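DspB (Aggregatibacter actinomycetemcomitans, PDB 1YHT) hydrolyses beta-linked N-acetylhexosamine residues as a family 20 glycoside hydrolase, and probably disperses biofilms by degrading their polysaccharide. Local coordinates at residues 232-237 with 267-272; 302-307 with 320-325. One frame throughout, in Å; residues are numbered along the deposited sequence.

Contact 1: 232-237 with 267-272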
# COMPACT_ATOMS: atom_id res chain seq x y z
N ILE A 232 14.62 -5.74 -3.81
CA ILE A 232 13.39 -5.13 -3.28
C ILE A 232 12.80 -4.35 -4.44
O ILE A 232 13.54 -3.68 -5.21
CB ILE A 232 13.64 -4.20 -2.10
CG1 ILE A 232 14.09 -5.00 -0.88
CG2 ILE A 232 12.32 -3.38 -1.77
CD1 ILE A 232 14.65 -4.10 0.29
N GLU A 233 11.48 -4.48 -4.60
CA GLU A 233 10.79 -3.87 -5.73
C GLU A 233 10.08 -2.61 -5.27
O GLU A 233 9.44 -2.61 -4.22
CB GLU A 233 9.83 -4.86 -6.39
CG GLU A 233 10.52 -6.17 -6.83
CD GLU A 233 9.64 -7.19 -7.52
OE1 GLU A 233 8.41 -6.97 -7.64
OE2 GLU A 233 10.17 -8.25 -7.94
N ILE A 234 10.25 -1.52 -6.02
CA ILE A 234 9.83 -0.21 -5.56
C ILE A 234 8.49 0.24 -6.17
O ILE A 234 8.32 0.19 -7.42
CB ILE A 234 10.89 0.85 -5.84
CG1 ILE A 234 12.30 0.42 -5.30
CG2 ILE A 234 10.42 2.20 -5.31
CD1 ILE A 234 12.28 -0.22 -3.96
N THR A 235 7.57 0.66 -5.30
CA THR A 235 6.34 1.35 -5.70
C THR A 235 6.54 2.86 -5.54
O THR A 235 6.47 3.40 -4.43
CB THR A 235 5.07 0.79 -4.91
OG1 THR A 235 5.22 0.90 -3.49
CG2 THR A 235 4.90 -0.64 -5.23
N TYR A 236 6.84 3.52 -6.66
CA TYR A 236 7.34 4.90 -6.71
C TYR A 236 6.22 5.89 -6.92
O TYR A 236 5.68 6.02 -8.05
CB TYR A 236 8.39 5.09 -7.85
CG TYR A 236 9.30 6.28 -7.61
CD1 TYR A 236 10.63 6.11 -7.20
CD2 TYR A 236 8.82 7.59 -7.70
CE1 TYR A 236 11.47 7.22 -6.91
CE2 TYR A 236 9.64 8.68 -7.43
CZ TYR A 236 10.99 8.50 -7.07
OH TYR A 236 11.81 9.61 -6.78
N TRP A 237 5.84 6.58 -5.85
CA TRP A 237 4.64 7.42 -5.86
C TRP A 237 4.86 8.93 -6.00
O TRP A 237 4.03 9.62 -6.55
CB TRP A 237 3.77 7.15 -4.67
CG TRP A 237 4.28 7.57 -3.35
CD1 TRP A 237 5.23 6.96 -2.60
CD2 TRP A 237 3.85 8.71 -2.60
NE1 TRP A 237 5.42 7.64 -1.43
CE2 TRP A 237 4.59 8.72 -1.41
CE3 TRP A 237 2.90 9.71 -2.83
CZ2 TRP A 237 4.41 9.68 -0.42
CZ3 TRP A 237 2.70 10.68 -1.84
CH2 TRP A 237 3.45 10.67 -0.65
N PHE A 267 16.90 -1.55 -10.41
CA PHE A 267 15.74 -1.85 -9.60
C PHE A 267 14.52 -2.11 -10.43
O PHE A 267 14.28 -1.43 -11.43
CB PHE A 267 15.43 -0.71 -8.61
CG PHE A 267 16.32 -0.72 -7.40
CD1 PHE A 267 15.96 -1.40 -6.26
CD2 PHE A 267 17.54 -0.06 -7.42
CE1 PHE A 267 16.79 -1.43 -5.15
CE2 PHE A 267 18.40 -0.07 -6.31
CZ PHE A 267 18.03 -0.73 -5.17
N THR A 268 13.71 -3.07 -9.96
CA THR A 268 12.33 -3.16 -10.37
C THR A 268 11.56 -2.00 -9.77
O THR A 268 11.56 -1.79 -8.56
CB THR A 268 11.75 -4.48 -9.88
OG1 THR A 268 12.50 -5.53 -10.49
CG2 THR A 268 10.30 -4.64 -10.25
N VAL A 269 10.93 -1.20 -10.63
CA VAL A 269 10.16 -0.07 -10.15
C VAL A 269 8.80 -0.04 -10.86
O VAL A 269 8.73 -0.04 -12.10
CB VAL A 269 10.89 1.25 -10.39
CG1 VAL A 269 10.09 2.38 -9.73
CG2 VAL A 269 12.37 1.22 -9.84
N LEU A 270 7.74 0.07 -10.05
CA LEU A 270 6.38 0.33 -10.54
C LEU A 270 6.04 1.79 -10.30
O LEU A 270 6.35 2.34 -9.24
CB LEU A 270 5.33 -0.56 -9.85
CG LEU A 270 5.36 -2.04 -10.18
CD1 LEU A 270 6.54 -2.75 -9.46
CD2 LEU A 270 4.04 -2.71 -9.81
N ASN A 271 5.37 2.38 -11.28
CA ASN A 271 5.04 3.77 -11.26
C ASN A 271 3.67 3.95 -10.61
O ASN A 271 2.66 3.54 -11.13
CB ASN A 271 5.05 4.30 -12.71
CG ASN A 271 4.85 5.82 -12.79
OD1 ASN A 271 4.65 6.49 -11.78
ND2 ASN A 271 4.93 6.37 -14.02
N TYR A 272 3.66 4.60 -9.46
CA TYR A 272 2.44 4.86 -8.73
C TYR A 272 2.09 6.36 -8.77
O TYR A 272 1.23 6.80 -8.01
CB TYR A 272 2.60 4.40 -7.30
CG TYR A 272 2.24 2.94 -7.01
CD1 TYR A 272 2.85 1.89 -7.69
CD2 TYR A 272 1.31 2.60 -6.02
CE1 TYR A 272 2.56 0.55 -7.39
CE2 TYR A 272 1.04 1.27 -5.70
CZ TYR A 272 1.66 0.24 -6.40
OH TYR A 272 1.43 -1.13 -6.10
O HOH W 1 14.53 -4.63 -7.62
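Thr-235 lies over the ring of Tyr-272: its CB sits 3.7 Å from the centroid of that ring, 18° off the normal, in a CH-pi contact. Its methyl, CG2, leans toward the rim, 3.4 Å from CE1 of Tyr-272. With chi1 at 58°, OG1 of Thr-235 stands between backbone N and carbonyl carbon and bonds to His-179, while the Tyr-272 hydroxyl reaches His-51.

Ile-234 is gripped through its backbone. Its N donates to Thr-268 O (2.9 Å) and its O accepts from Leu-270 N (2.7 Å), a parallel pattern continued by Tyr-236. Its side chain turns to the other face, where CG1 approaches Phe-267 CD1 at 4.2 Å and Val-269 packs beside it.

Thr-268 runs alongside Glu-233, its CB 3.7 Å from Glu-233 CG, while the Glu-233 carboxylate forms a salt bridge with Arg-214. At this end a water joins Ile-232 O to Thr-268 N.

Strand 233-236 lies between strands 269-271 and 212-216 of the TIM barrel, Glu-233 and Thr-235 making backbone bonds to the latter. Tyr-236 and Val-269 pack outward on helix 259-264, whereas Tyr-272 also meets Trp-216 and strand 324-329.

Contact 2: 302-307 with 320-325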
# COMPACT_ATOMS: atom_id res chain seq x y z
N TRP A 302 -1.60 10.89 -19.55
CA TRP A 302 -0.65 10.05 -18.83
C TRP A 302 -0.05 8.97 -19.71
O TRP A 302 -0.73 8.41 -20.59
CB TRP A 302 -1.26 9.45 -17.56
CG TRP A 302 -0.23 8.66 -16.79
CD1 TRP A 302 0.85 9.15 -16.12
CD2 TRP A 302 -0.15 7.24 -16.70
NE1 TRP A 302 1.58 8.11 -15.57
CE2 TRP A 302 0.98 6.93 -15.91
CE3 TRP A 302 -0.96 6.20 -17.15
CZ2 TRP A 302 1.33 5.63 -15.60
CZ3 TRP A 302 -0.58 4.90 -16.87
CH2 TRP A 302 0.57 4.63 -16.12
N ASP A 303 1.23 8.68 -19.51
CA ASP A 303 1.82 7.44 -20.01
C ASP A 303 2.79 6.89 -18.99
O ASP A 303 3.18 7.59 -18.03
CB ASP A 303 2.50 7.59 -21.39
CG ASP A 303 3.73 8.45 -21.37
OD1 ASP A 303 4.80 7.96 -20.96
OD2 ASP A 303 3.63 9.62 -21.85
N LEU A 304 3.18 5.64 -19.20
CA LEU A 304 3.91 4.92 -18.15
C LEU A 304 5.24 5.62 -17.75
O LEU A 304 5.72 5.45 -16.62
CB LEU A 304 4.16 3.48 -18.59
CG LEU A 304 4.84 2.59 -17.57
CD1 LEU A 304 3.96 2.49 -16.26
CD2 LEU A 304 5.16 1.23 -18.15
N GLY A 305 5.81 6.41 -18.66
CA GLY A 305 7.08 7.07 -18.41
C GLY A 305 7.01 8.38 -17.67
O GLY A 305 8.05 8.97 -17.28
N VAL A 306 5.80 8.86 -17.48
CA VAL A 306 5.55 10.04 -16.75
C VAL A 306 5.44 9.61 -15.31
O VAL A 306 4.43 9.01 -14.93
CB VAL A 306 4.30 10.73 -17.24
CG1 VAL A 306 3.99 12.00 -16.38
CG2 VAL A 306 4.45 11.15 -18.72
N TRP A 307 6.48 9.94 -14.52
CA TRP A 307 6.58 9.47 -13.11
C TRP A 307 6.60 10.61 -12.11
O TRP A 307 6.21 10.40 -10.97
CB TRP A 307 7.84 8.64 -12.89
CG TRP A 307 9.08 9.42 -13.13
CD1 TRP A 307 9.69 9.64 -14.32
CD2 TRP A 307 9.87 10.10 -12.14
NE1 TRP A 307 10.80 10.42 -14.14
CE2 TRP A 307 10.94 10.71 -12.81
CE3 TRP A 307 9.76 10.26 -10.76
CZ2 TRP A 307 11.90 11.48 -12.15
CZ3 TRP A 307 10.72 11.02 -10.10
CH2 TRP A 307 11.78 11.62 -10.80
N HIS A 320 10.09 0.29 -21.47
CA HIS A 320 10.34 -1.16 -21.28
C HIS A 320 10.98 -1.50 -19.92
O HIS A 320 10.82 -2.63 -19.42
CB HIS A 320 11.27 -1.73 -22.35
CG HIS A 320 10.59 -1.99 -23.66
ND1 HIS A 320 11.23 -2.63 -24.71
CD2 HIS A 320 9.33 -1.72 -24.10
CE1 HIS A 320 10.39 -2.74 -25.73
NE2 HIS A 320 9.24 -2.17 -25.39
N GLU A 321 11.73 -0.55 -19.38
CA GLU A 321 12.40 -0.73 -18.08
C GLU A 321 11.50 -0.57 -16.84
O GLU A 321 11.93 -0.92 -15.73
CB GLU A 321 13.55 0.29 -17.95
CG GLU A 321 14.63 0.09 -19.00
CD GLU A 321 15.88 0.92 -18.72
OE1 GLU A 321 15.77 2.01 -18.13
OE2 GLU A 321 16.97 0.49 -19.13
N ILE A 322 10.34 0.05 -17.02
CA ILE A 322 9.42 0.30 -15.93
C ILE A 322 8.54 -0.96 -15.81
O ILE A 322 7.93 -1.43 -16.77
CB ILE A 322 8.59 1.61 -16.11
CG1 ILE A 322 9.50 2.84 -16.03
CG2 ILE A 322 7.49 1.69 -15.04
CD1 ILE A 322 8.84 4.13 -16.56
N ALA A 323 8.52 -1.52 -14.63
CA ALA A 323 7.96 -2.86 -14.43
C ALA A 323 6.40 -2.85 -14.50
O ALA A 323 5.80 -3.84 -14.81
CB ALA A 323 8.47 -3.41 -13.10
N GLY A 324 5.78 -1.70 -14.31
CA GLY A 324 4.32 -1.62 -14.21
C GLY A 324 3.84 -0.35 -13.52
O GLY A 324 4.59 0.64 -13.44
N ALA A 325 2.59 -0.40 -13.02
CA ALA A 325 1.88 0.78 -12.49
C ALA A 325 0.64 0.35 -11.80
O ALA A 325 0.13 -0.75 -12.04
CB ALA A 325 1.52 1.75 -13.63
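Leu-304 and Ile-322 lie flank to flank, their side chains running in opposing senses, and form the tight part of this contact. CG of Leu-304 lies 3.8 Å from CG2 of Ile-322, and the other end of the isoleucine, CD1, reaches over the turn to within 3.4 Å of Leu-304 O, close to the CA of Gly-305. Because chi1 of Leu-304 is -176°, CG stands opposite the backbone N and the branched end is carried across to the strand. There Leu-304 CD1 meets both Gly-324 O (3.4 Å) and Ala-325 CB (3.7 Å). CH2 of Trp-302 also approaches Ala-325 CB, at 3.9 Å, beside the leucine. No hydrogen bond crosses between the segments, so van der Waals packing alone joins them directly.

Polar bonds instead shape the loop itself. Asp-303 OD1 accepts from Gly-305 N in an Asx turn, within a type I beta turn from Asp-303 to Val-306. The indole NE1 of Trp-302 donates to Val-306 O at 3.1 Å, an oxygen that Asn-273 also reaches.

Away from the Leu-304 and Ile-322 packing the contact thins out. Asp-303 is partly exposed and directs its carboxylate to Arg-315, and the 3-10 residues His-320 and Glu-321 lie at the solvent side without packing on the loop.

Helix 339-358 adds Thr-357 against Trp-302, Leu-304 and Ala-325. A loop that leaves helix 287-301 and packs against the start of strand 324-329 is an alpha-to-beta connection of a TIM barrel, here leading into its closing strand.

How the contacts relate
Contact 1 comes first along the chain and is complete before contact 2 begins; their centres lie about 10 Å apart on the same side of the molecule. Both reach the parallel barrel sheet, in which strand 269-271 lies between strands 233-236 and 324-329. Backbone bonds of Val-269 with Ala-323 and Asn-271 with Gly-324 join them directly. Asn-271 ND2 probably also hydrogen-bonds to Val-306 O (2.8 Å) and Leu-304 O, tying the turn of contact 2 to a strand of contact 1, and Thr-268 packs on Ala-323. Strand 324-329 also pairs with strand 18-24, so the two contacts together help close the barrel that forms the catalytic domain.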